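Long-range contact in toxin-antitoxin system antitoxin MntA family (Shewanella oneidensis MR-1, PDB 6M6U), which neutralises its cognate toxin HepT mostly by transferring three AMP units in succession from ATP to a toxin tyrosine, using magnesium: residues 11-16 / 60-65. The protein carries 2 engineered substitutions. Residues are numbered along the deposited sequence; the frame is centred on the assembly and turned at random.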
ATOM      1  N   LYS E  11      16.090 -24.730 -12.761  1.00 48.14           N
ATOM      2  CA  LYS E  11      16.279 -25.801 -11.788  1.00 51.48           C
ATOM      3  C   LYS E  11      15.236 -25.729 -10.677  1.00 49.60           C
ATOM      4  O   LYS E  11      14.619 -26.741 -10.326  1.00 50.40           O
ATOM      5  CB  LYS E  11      17.689 -25.752 -11.203  1.00 56.52           C
ATOM      6  CG  LYS E  11      17.880 -26.744 -10.067  1.00 61.20           C
ATOM      7  CD  LYS E  11      19.326 -26.868  -9.624  1.00 64.27           C
ATOM      8  CE  LYS E  11      19.439 -27.878  -8.491  1.00 66.22           C
ATOM      9  NZ  LYS E  11      18.694 -29.135  -8.817  1.00 65.77           N
ATOM     10  N   LEU E  12      15.025 -24.534 -10.118  1.00 45.02           N
ATOM     11  CA  LEU E  12      14.070 -24.378  -9.022  1.00 44.65           C
ATOM     12  C   LEU E  12      12.672 -24.836  -9.420  1.00 41.64           C
ATOM     13  O   LEU E  12      11.999 -25.535  -8.653  1.00 42.68           O
ATOM     14  CB  LEU E  12      14.033 -22.923  -8.564  1.00 46.59           C
ATOM     15  CG  LEU E  12      15.183 -22.499  -7.658  1.00 59.82           C
ATOM     16  CD1 LEU E  12      15.181 -20.984  -7.491  1.00 62.49           C
ATOM     17  CD2 LEU E  12      15.055 -23.187  -6.306  1.00 63.90           C
ATOM     18  N   LEU E  13      12.213 -24.446 -10.611  1.00 37.84           N
ATOM     19  CA  LEU E  13      10.872 -24.835 -11.038  1.00 42.11           C
ATOM     20  C   LEU E  13      10.807 -26.320 -11.376  1.00 42.51           C
ATOM     21  O   LEU E  13       9.839 -26.998 -11.017  1.00 50.99           O
ATOM     22  CB  LEU E  13      10.430 -23.988 -12.233  1.00 42.74           C
ATOM     23  CG  LEU E  13      10.349 -22.479 -11.992  1.00 41.93           C
ATOM     24  CD1 LEU E  13      10.060 -21.747 -13.295  1.00 45.44           C
ATOM     25  CD2 LEU E  13       9.295 -22.147 -10.940  1.00 36.87           C
ATOM     26  N   ARG E  14      11.823 -26.843 -12.065  1.00 42.47           N
ATOM     27  CA  ARG E  14      11.855 -28.275 -12.347  1.00 48.00           C
ATOM     28  C   ARG E  14      11.834 -29.088 -11.060  1.00 53.62           C
ATOM     29  O   ARG E  14      11.102 -30.079 -10.953  1.00 58.71           O
ATOM     30  CB  ARG E  14      13.089 -28.619 -13.175  1.00 45.52           C
ATOM     31  CG  ARG E  14      13.009 -28.155 -14.609  1.00 48.43           C
ATOM     32  CD  ARG E  14      13.001 -29.345 -15.542  1.00 56.63           C
ATOM     33  NE  ARG E  14      14.342 -29.865 -15.778  1.00 62.23           N
ATOM     34  CZ  ARG E  14      14.604 -31.117 -16.137  1.00 65.48           C
ATOM     35  NH1 ARG E  14      13.613 -31.988 -16.289  1.00 64.98           N
ATOM     36  NH2 ARG E  14      15.856 -31.502 -16.336  1.00 66.12           N
ATOM     37  N   ASP E  15      12.621 -28.671 -10.064  1.00 52.23           N
ATOM     38  CA  ASP E  15      12.679 -29.388  -8.797  1.00 48.94           C
ATOM     39  C   ASP E  15      11.387 -29.288  -8.001  1.00 42.82           C
ATOM     40  O   ASP E  15      11.154 -30.132  -7.132  1.00 45.00           O
ATOM     41  CB  ASP E  15      13.828 -28.863  -7.930  1.00 52.49           C
ATOM     42  CG  ASP E  15      15.195 -29.133  -8.531  1.00 57.27           C
ATOM     43  OD1 ASP E  15      15.272 -29.791  -9.592  1.00 56.95           O
ATOM     44  OD2 ASP E  15      16.200 -28.688  -7.934  1.00 62.02           O
ATOM     45  N   ASN E  16      10.548 -28.281  -8.262  1.00 37.87           N
ATOM     46  CA  ASN E  16       9.388 -28.023  -7.418  1.00 43.11           C
ATOM     47  C   ASN E  16       8.040 -28.228  -8.099  1.00 47.34           C
ATOM     48  O   ASN E  16       7.022 -28.261  -7.400  1.00 47.28           O
ATOM     49  CB  ASN E  16       9.449 -26.594  -6.854  1.00 43.91           C
ATOM     50  CG  ASN E  16      10.426 -26.464  -5.704  1.00 45.25           C
ATOM     51  OD1 ASN E  16      10.065 -26.671  -4.547  1.00 57.20           O
ATOM     52  ND2 ASN E  16      11.666 -26.122  -6.014  1.00 42.65           N
ATOM     53  N   GLN E  60       7.843 -16.919  -3.997  1.00 35.12           N
ATOM     54  CA  GLN E  60       8.677 -16.293  -2.974  1.00 41.21           C
ATOM     55  C   GLN E  60       9.978 -17.058  -2.776  1.00 43.78           C
ATOM     56  O   GLN E  60      11.003 -16.453  -2.444  1.00 41.37           O
ATOM     57  CB  GLN E  60       7.922 -16.174  -1.647  1.00 32.75           C
ATOM     58  CG  GLN E  60       6.509 -15.613  -1.760  1.00 36.74           C
ATOM     59  CD  GLN E  60       6.381 -14.489  -2.778  1.00 39.59           C
ATOM     60  OE1 GLN E  60       7.190 -13.566  -2.808  1.00 40.27           O
ATOM     61  NE2 GLN E  60       5.351 -14.570  -3.622  1.00 40.19           N
ATOM     62  N   LYS E  61       9.971 -18.378  -2.992  1.00 44.78           N
ATOM     63  CA  LYS E  61      11.233 -19.111  -2.926  1.00 47.90           C
ATOM     64  C   LYS E  61      12.149 -18.728  -4.083  1.00 44.74           C
ATOM     65  O   LYS E  61      13.360 -18.564  -3.894  1.00 49.11           O
ATOM     66  CB  LYS E  61      10.991 -20.619  -2.906  1.00 50.34           C
ATOM     67  CG  LYS E  61      12.233 -21.395  -2.471  1.00 56.73           C
ATOM     68  CD  LYS E  61      12.085 -22.903  -2.631  1.00 65.05           C
ATOM     69  CE  LYS E  61      10.680 -23.376  -2.312  1.00 68.41           C
ATOM     70  NZ  LYS E  61      10.426 -23.402  -0.844  1.00 71.72           N
ATOM     71  N   LEU E  62      11.593 -18.565  -5.288  1.00 36.45           N
ATOM     72  CA  LEU E  62      12.384 -18.006  -6.379  1.00 40.13           C
ATOM     73  C   LEU E  62      12.818 -16.583  -6.058  1.00 40.36           C
ATOM     74  O   LEU E  62      13.968 -16.202  -6.309  1.00 39.38           O
ATOM     75  CB  LEU E  62      11.590 -18.025  -7.684  1.00 46.17           C
ATOM     76  CG  LEU E  62      11.822 -19.214  -8.611  1.00 53.10           C
ATOM     77  CD1 LEU E  62      11.237 -20.471  -7.999  1.00 61.20           C
ATOM     78  CD2 LEU E  62      11.234 -18.949  -9.986  1.00 50.99           C
ATOM     79  N   ALA E  63      11.905 -15.785  -5.503  1.00 36.45           N
ATOM     80  CA  ALA E  63      12.226 -14.406  -5.156  1.00 39.57           C
ATOM     81  C   ALA E  63      13.436 -14.337  -4.230  1.00 41.28           C
ATOM     82  O   ALA E  63      14.322 -13.495  -4.415  1.00 39.06           O
ATOM     83  CB  ALA E  63      11.011 -13.734  -4.516  1.00 33.80           C
ATOM     84  N   SER E  64      13.505 -15.240  -3.250  1.00 37.39           N
ATOM     85  CA  SER E  64      14.642 -15.265  -2.340  1.00 39.13           C
ATOM     86  C   SER E  64      15.910 -15.741  -3.040  1.00 46.78           C
ATOM     87  O   SER E  64      17.006 -15.245  -2.757  1.00 49.92           O
ATOM     88  CB  SER E  64      14.319 -16.152  -1.142  1.00 46.51           C
ATOM     89  OG  SER E  64      15.449 -16.308  -0.303  1.00 62.69           O
ATOM     90  N   ALA E  65      15.788 -16.704  -3.955  1.00 51.71           N
ATOM     91  CA  ALA E  65      16.971 -17.190  -4.658  1.00 49.87           C
ATOM     92  C   ALA E  65      17.514 -16.151  -5.627  1.00 50.42           C
ATOM     93  O   ALA E  65      18.732 -16.046  -5.804  1.00 57.99           O
ATOM     94  CB  ALA E  65      16.647 -18.487  -5.396  1.00 44.37           C
TER
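Residues 11-16 and 60-65 are helical turns that run roughly antiparallel, their short axes 10.8 Å apart at closest approach and their N-to-C directions at 149°. The backbones come nearest at Leu-12 and Leu-62, whose CA atoms are 7.1 Å apart, and no hydrogen bond crosses between the segments; apolar side chains make the join. Leu-12 and Leu-62 lie alongside each other, pointing opposite ways, which brings Leu-62 CD1 to 3.8 Å from Leu-12 CB. The end of Leu-12 meets the methyl of Ala-65, with Leu-12 CD1 3.6 Å from Ala-65 CB. On the buried side Leu-13 lies roughly perpendicular to Leu-62, its CD2 lying 3.9 Å from both CD1 and CD2 of Leu-62. Asn-16 and the aliphatic part of Lys-61 meet at the margin, with Asn-16 OD1 4.0 Å from Lys-61 CE. The amide of Asn-16 folds back on its own helix: with CG beside the backbone N (chi1 -77°), ND2 donates a nearly straight bond of 2.7 Å to Leu-12 O, which fixes the turn of the amide plane. Leu-13 and Leu-62 both continue inward onto Ile-42 of strand 40-46, while Leu-13 also touches Ile-23 of strand 20-26. The pair thus joins helices 6-16 and 52-66 over the sheet of the nucleotidyltransferase fold; helix 52-66, which is important for interaction with the toxin, packs through Gln-60, Ala-63 and Ser-64 against a neighbouring HepT chain.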